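Long-range contact in flower-specific defensin (Nicotiana alata, PDB 4AAZ), which defends the plant as a small disulfide-rich peptide that has antifungal activity against Fusarium oxysporum and Botrytis cinerea and slows the growth of insect pests: residues 25-33 with 39-47. Numbering follows the deposited sequence.
Sequences ISEKFTDGH and RRCLCTKPC. With PO4 (phosphate ion), chain F; EDO (1,2-ethanediol), chain D; EDO (1,2-ethanediol), chain C.
Leu-42 and His-33 pair where residues 25-33 and 39-47 meet in the cysteine-stabilised alpha-beta fold of plant defensins, the end of helix 17-26 and the turn after it leading into the beta hairpin of strands 31-34 and 41-46; it illustrates how so small a protein gets two different faces from one pair of strands. Cys-41 comes first, joined to the helix through Cys-20. At Leu-42 the backbones exchange two bonds, Leu-42 N to His-33 O at 2.8 Å and His-33 N back to Leu-42 O, both nearly straight. The imidazole lies across the leucine, CE1 3.7 Å from Leu-42 CB, because chi1 of 68° sets CG between the backbone N and the carbonyl carbon.

Cys-43 faces the other way, toward helix 17-26, where its SG is bonded to Cys-24. Opposite Cys-43 lies Gly-32, only 4.1 Å away between CA atoms. The beta carbon of Cys-43 sits over one face of the Phe-29 ring, 3.5 Å from the centroid, a CH-pi contact, while the sulfur meets the ring obliquely.

At Thr-44 the strands meet a classic beta bulge: its carbonyl O receives Thr-30 N at 3.0 Å and, weakly, Asp-31 N, while its own N is bonded to Asp-31 O. On the face shared with His-33, one water links Thr-44 OG1, His-33 ND1 and Asp-31 OD2, a carboxylate oxygen that also forms a salt bridge with Lys-17.

Lys-45 follows, its extended chain crossing Phe-29 obliquely, CD 3.6 Å from CD2 of the ring. Phe-29 belongs to the Schellman motif that ends the helix: its N bonds to Cys-24 O, and Lys-28, at positive phi, is the C-prime residue. The ammonium makes an off-centre cation-pi contact, NZ lying 4.8 Å from the Phe-29 centroid, and a water accepting from Lys-45 NZ at 2.8 Å donates in turn to Glu-27 O.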
ATOM      1  N   ILE A  25      -0.619   7.022  -0.543  1.00  2.74           N
ATOM      2  CA  ILE A  25      -0.588   8.429  -0.131  1.00  3.97           C
ATOM      3  C   ILE A  25      -1.805   9.164  -0.710  1.00  3.46           C
ATOM      4  O   ILE A  25      -2.396  10.020  -0.051  1.00  3.83           O
ATOM      5  CB  ILE A  25       0.782   9.075  -0.478  1.00  3.00           C
ATOM      6  CG1 ILE A  25       1.836   8.427   0.404  1.00  4.22           C
ATOM      7  CG2 ILE A  25       0.762  10.571  -0.258  1.00  5.29           C
ATOM      8  CD1 ILE A  25       3.275   8.842   0.103  1.00  6.32           C
ATOM      9  N   SER A  26      -2.203   8.832  -1.937  1.00  3.65           N
ATOM     10  CA  SER A  26      -3.404   9.394  -2.566  0.51  2.65           C
ATOM     11  C   SER A  26      -4.642   9.109  -1.742  1.00  5.39           C
ATOM     12  O   SER A  26      -5.606   9.872  -1.777  1.00  5.66           O
ATOM     13  CB  SER A  26      -3.636   8.825  -3.972  0.51  6.49           C
ATOM     14  OG  SER A  26      -2.682   9.268  -4.913  0.51 12.81           O
ATOM     15  N   GLU A  27      -4.615   7.985  -1.005  1.00  3.21           N
ATOM     16  CA  GLU A  27      -5.718   7.526  -0.172  1.00  2.92           C
ATOM     17  C   GLU A  27      -5.588   7.980   1.283  1.00  4.80           C
ATOM     18  O   GLU A  27      -6.339   7.556   2.133  1.00  5.65           O
ATOM     19  CB  GLU A  27      -5.801   6.004  -0.218  1.00  3.44           C
ATOM     20  CG  GLU A  27      -6.197   5.451  -1.563  1.00  4.55           C
ATOM     21  CD  GLU A  27      -6.117   3.940  -1.644  1.00  5.03           C
ATOM     22  OE1 GLU A  27      -6.662   3.245  -0.761  1.00  4.69           O
ATOM     23  OE2 GLU A  27      -5.514   3.412  -2.615  1.00  5.44           O
ATOM     24  N   LYS A  28      -4.629   8.870   1.538  1.00  4.42           N
ATOM     25  CA  LYS A  28      -4.419   9.477   2.859  1.00  4.75           C
ATOM     26  C   LYS A  28      -3.793   8.543   3.880  1.00  4.75           C
ATOM     27  O   LYS A  28      -3.917   8.750   5.081  1.00  7.09           O
ATOM     28  CB  LYS A  28      -5.678  10.167   3.388  1.00  6.95           C
ATOM     29  CG  LYS A  28      -6.174  11.280   2.482  1.00 10.18           C
ATOM     30  CD  LYS A  28      -7.446  11.946   3.038  1.00 13.28           C
ATOM     31  CE  LYS A  28      -8.333  12.485   1.922  1.00 31.10           C
ATOM     32  NZ  LYS A  28      -8.918  11.386   1.067  1.00 46.52           N
ATOM     33  N   PHE A  29      -3.074   7.539   3.401  1.00  3.20           N
ATOM     34  CA  PHE A  29      -2.159   6.794   4.230  1.00  2.54           C
ATOM     35  C   PHE A  29      -0.801   7.466   4.143  1.00  4.10           C
ATOM     36  O   PHE A  29      -0.594   8.384   3.358  1.00  5.96           O
ATOM     37  CB  PHE A  29      -2.100   5.338   3.770  1.00  3.47           C
ATOM     38  CG  PHE A  29      -3.398   4.583   3.931  1.00  3.26           C
ATOM     39  CD1 PHE A  29      -4.330   4.575   2.905  1.00  4.34           C
ATOM     40  CD2 PHE A  29      -3.664   3.872   5.093  1.00  4.89           C
ATOM     41  CE1 PHE A  29      -5.504   3.894   3.027  1.00  6.68           C
ATOM     42  CE2 PHE A  29      -4.844   3.168   5.234  1.00  6.20           C
ATOM     43  CZ  PHE A  29      -5.775   3.185   4.206  1.00  8.30           C
ATOM     44  N   THR A  30       0.155   7.006   4.940  1.00  2.96           N
ATOM     45  CA  THR A  30       1.460   7.628   4.950  1.00  3.97           C
ATOM     46  C   THR A  30       2.511   6.835   4.165  1.00  4.18           C
ATOM     47  O   THR A  30       3.576   7.371   3.869  1.00  4.67           O
ATOM     48  CB  THR A  30       1.959   7.936   6.368  1.00  5.62           C
ATOM     49  OG1 THR A  30       1.951   6.753   7.149  1.00  6.53           O
ATOM     50  CG2 THR A  30       1.051   8.945   7.059  1.00  7.39           C
ATOM     51  N   ASP A  31       2.234   5.578   3.835  1.00  3.31           N
ATOM     52  CA  ASP A  31       3.136   4.781   3.009  1.00  2.55           C
ATOM     53  C   ASP A  31       2.358   3.628   2.396  1.00  3.15           C
ATOM     54  O   ASP A  31       1.227   3.323   2.810  1.00  3.05           O
ATOM     55  CB  ASP A  31       4.313   4.232   3.835  1.00  3.39           C
ATOM     56  CG  ASP A  31       5.378   3.551   2.982  1.00  5.03           C
ATOM     57  OD1 ASP A  31       5.755   4.134   1.944  1.00  5.40           O
ATOM     58  OD2 ASP A  31       5.865   2.448   3.344  1.00  5.37           O
ATOM     59  N   GLY A  32       2.975   2.985   1.409  1.00  2.45           N
ATOM     60  CA  GLY A  32       2.513   1.716   0.899  1.00  2.86           C
ATOM     61  C   GLY A  32       3.694   0.835   0.582  1.00  2.34           C
ATOM     62  O   GLY A  32       4.725   1.322   0.150  1.00  3.95           O
ATOM     63  N   HIS A  33       3.544  -0.473   0.787  1.00  2.52           N
ATOM     64  CA  HIS A  33       4.554  -1.449   0.433  1.00  3.26           C
ATOM     65  C   HIS A  33       3.898  -2.681  -0.166  1.00  4.12           C
ATOM     66  O   HIS A  33       2.675  -2.887  -0.029  1.00  3.59           O
ATOM     67  CB  HIS A  33       5.378  -1.839   1.660  1.00  3.62           C
ATOM     68  CG  HIS A  33       4.589  -2.611   2.669  1.00  3.61           C
ATOM     69  ND1 HIS A  33       3.712  -1.999   3.536  1.00  3.18           N
ATOM     70  CD2 HIS A  33       4.514  -3.936   2.926  1.00  4.34           C
ATOM     71  CE1 HIS A  33       3.124  -2.917   4.282  1.00  3.73           C
ATOM     72  NE2 HIS A  33       3.595  -4.099   3.936  1.00  5.04           N
ATOM     73  N   ARG A  39       1.166 -10.601  -2.951  1.00  4.69           N
ATOM     74  CA  ARG A  39       1.684  -9.473  -3.756  1.00  5.37           C
ATOM     75  C   ARG A  39       0.626  -8.372  -3.862  1.00  4.43           C
ATOM     76  O   ARG A  39       0.264  -7.906  -4.936  1.00  5.09           O
ATOM     77  CB  ARG A  39       2.218  -9.951  -5.101  1.00  6.40           C
ATOM     78  CG  ARG A  39       3.249 -11.052  -4.875  1.00  9.96           C
ATOM     79  CD  ARG A  39       4.198 -11.212  -6.008  1.00 18.41           C
ATOM     80  NE  ARG A  39       3.551 -11.893  -7.110  1.00 18.86           N
ATOM     81  CZ  ARG A  39       4.176 -12.237  -8.231  1.00 19.28           C
ATOM     82  NH1 ARG A  39       5.464 -11.971  -8.365  1.00 18.02           N
ATOM     83  NH2 ARG A  39       3.509 -12.847  -9.202  1.00 20.45           N
ATOM     84  N   ARG A  40       0.155  -7.971  -2.696  1.00  3.63           N
ATOM     85  CA  ARG A  40      -0.805  -6.898  -2.550  1.00  4.13           C
ATOM     86  C   ARG A  40      -0.104  -5.585  -2.185  1.00  2.74           C
ATOM     87  O   ARG A  40       0.945  -5.588  -1.536  1.00  4.36           O
ATOM     88  CB  ARG A  40      -1.793  -7.268  -1.447  1.00  6.56           C
ATOM     89  CG  ARG A  40      -2.501  -8.598  -1.716  1.00  4.74           C
ATOM     90  CD  ARG A  40      -3.583  -8.890  -0.712  1.00  7.75           C
ATOM     91  NE  ARG A  40      -3.024  -9.190   0.593  1.00  5.91           N
ATOM     92  CZ  ARG A  40      -3.621  -8.932   1.739  1.00  7.29           C
ATOM     93  NH1 ARG A  40      -4.791  -8.300   1.775  1.00 10.30           N
ATOM     94  NH2 ARG A  40      -3.059  -9.327   2.867  1.00  9.32           N
ATOM     95  N   CYS A  41      -0.698  -4.461  -2.591  1.00  2.60           N
ATOM     96  CA  CYS A  41      -0.253  -3.162  -2.110  1.00  2.60           C
ATOM     97  C   CYS A  41      -0.916  -2.882  -0.775  1.00  2.46           C
ATOM     98  O   CYS A  41      -2.155  -2.712  -0.721  1.00  3.83           O
ATOM     99  CB  CYS A  41      -0.620  -2.112  -3.139  1.00  3.87           C
ATOM    100  SG  CYS A  41      -0.277  -0.414  -2.626  1.00  3.30           S
ATOM    101  N   LEU A  42      -0.115  -2.890   0.287  1.00  2.49           N
ATOM    102  CA  LEU A  42      -0.612  -2.645   1.629  1.00  2.83           C
ATOM    103  C   LEU A  42      -0.219  -1.259   2.064  1.00  2.60           C
ATOM    104  O   LEU A  42       0.972  -0.914   2.114  1.00  3.65           O
ATOM    105  CB  LEU A  42      -0.081  -3.689   2.610  1.00  3.88           C
ATOM    106  CG  LEU A  42      -0.410  -5.140   2.258  1.00  2.83           C
ATOM    107  CD1 LEU A  42       0.235  -6.093   3.306  1.00  7.29           C
ATOM    108  CD2 LEU A  42      -1.903  -5.350   2.183  1.00  5.19           C
ATOM    109  N   CYS A  43      -1.229  -0.458   2.377  1.00  2.82           N
ATOM    110  CA  CYS A  43      -1.013   0.880   2.897  1.00  2.63           C
ATOM    111  C   CYS A  43      -0.838   0.845   4.407  1.00  3.78           C
ATOM    112  O   CYS A  43      -1.429  -0.016   5.095  1.00  4.73           O
ATOM    113  CB  CYS A  43      -2.196   1.800   2.573  1.00  4.33           C
ATOM    114  SG  CYS A  43      -2.655   1.860   0.823  1.00  4.10           S
ATOM    115  N   THR A  44      -0.066   1.782   4.936  1.00  3.03           N
ATOM    116  CA  THR A  44       0.103   1.897   6.372  1.00  3.10           C
ATOM    117  C   THR A  44      -0.129   3.329   6.833  1.00  4.41           C
ATOM    118  O   THR A  44       0.162   4.288   6.101  1.00  4.33           O
ATOM    119  CB  THR A  44       1.495   1.436   6.834  1.00  3.47           C
ATOM    120  OG1 THR A  44       2.512   2.068   6.050  1.00  4.93           O
ATOM    121  CG2 THR A  44       1.628  -0.048   6.694  1.00  5.94           C
ATOM    122  N   LYS A  45      -0.668   3.475   8.041  1.00  3.27           N
ATOM    123  CA  LYS A  45      -0.736   4.781   8.698  1.00  3.47           C
ATOM    124  C   LYS A  45      -0.835   4.529  10.189  1.00  3.94           C
ATOM    125  O   LYS A  45      -1.174   3.413  10.594  1.00  4.61           O
ATOM    126  CB  LYS A  45      -1.934   5.603   8.187  1.00  4.32           C
ATOM    127  CG  LYS A  45      -3.306   5.064   8.542  1.00  5.65           C
ATOM    128  CD  LYS A  45      -4.393   5.956   7.957  1.00 10.48           C
ATOM    129  CE  LYS A  45      -5.781   5.427   8.225  1.00 18.68           C
ATOM    130  NZ  LYS A  45      -6.816   6.308   7.595  1.00 19.15           N
ATOM    131  N   PRO A  46      -0.549   5.533  11.019  1.00  4.84           N
ATOM    132  CA  PRO A  46      -0.671   5.374  12.468  1.00  4.58           C
ATOM    133  C   PRO A  46      -2.087   5.004  12.856  1.00  4.68           C
ATOM    134  O   PRO A  46      -3.056   5.485  12.271  1.00  5.94           O
ATOM    135  CB  PRO A  46      -0.302   6.760  13.010  1.00  7.54           C
ATOM    136  CG  PRO A  46       0.657   7.305  11.960  1.00  7.68           C
ATOM    137  CD  PRO A  46       0.031   6.839  10.655  1.00  5.49           C
ATOM    138  N   CYS A  47      -2.205   4.158  13.866  1.00  4.37           N
ATOM    139  CA  CYS A  47      -3.494   3.729  14.376  1.00  4.67           C
ATOM    140  C   CYS A  47      -3.442   3.481  15.870  1.00  7.17           C
ATOM    141  O   CYS A  47      -2.365   3.653  16.464  1.00  6.59           O
ATOM    142  CB  CYS A  47      -3.947   2.471  13.691  1.00  4.94           C
ATOM    143  SG  CYS A  47      -2.905   1.035  14.017  1.00  8.07           S
ATOM    144  OXT CYS A  47      -4.472   3.142  16.478  1.00  5.73           O
TER
HETATM  145  P   PO4 F1051      -0.044 -11.397   2.008  1.00  8.74           P
HETATM  146  O1  PO4 F1051      -0.525 -10.344   1.069  1.00  8.60           O
HETATM  147  O2  PO4 F1051       1.076 -10.899   2.892  1.00  9.83           O
HETATM  148  O3  PO4 F1051      -1.192 -11.666   2.945  1.00 12.03           O
HETATM  149  O4  PO4 F1051       0.389 -12.575   1.251  1.00 11.42           O
HETATM  150  C1  EDO D1049       0.058 -13.667  -6.140  1.00 25.65           C
HETATM  151  O1  EDO D1049       0.849 -13.044  -7.154  1.00 26.26           O
HETATM  152  C2  EDO D1049      -1.358 -13.142  -6.285  1.00 25.23           C
HETATM  153  O2  EDO D1049      -1.756 -13.351  -7.654  1.00 25.35           O
HETATM  154  C1  EDO C1048       9.996   5.552   3.345  1.00  8.46           C
HETATM  155  O1  EDO C1048      10.177   6.957   3.679  1.00  8.35           O
HETATM  156  C2  EDO C1048       8.518   5.176   3.370  1.00  7.54           C
HETATM  157  O2  EDO C1048       7.864   5.780   2.261  1.00  6.66           O
HETATM  158  O   HOH W   1      -6.902   6.645   4.850  1.00 18.70           O
HETATM  159  O   HOH W   2      -6.018   9.586   7.126  1.00 37.08           O
HETATM  160  O   HOH W   3       3.366   4.369   7.151  1.00  7.40           O
HETATM  161  O   HOH W   4       3.649   0.774   3.928  1.00  6.39           O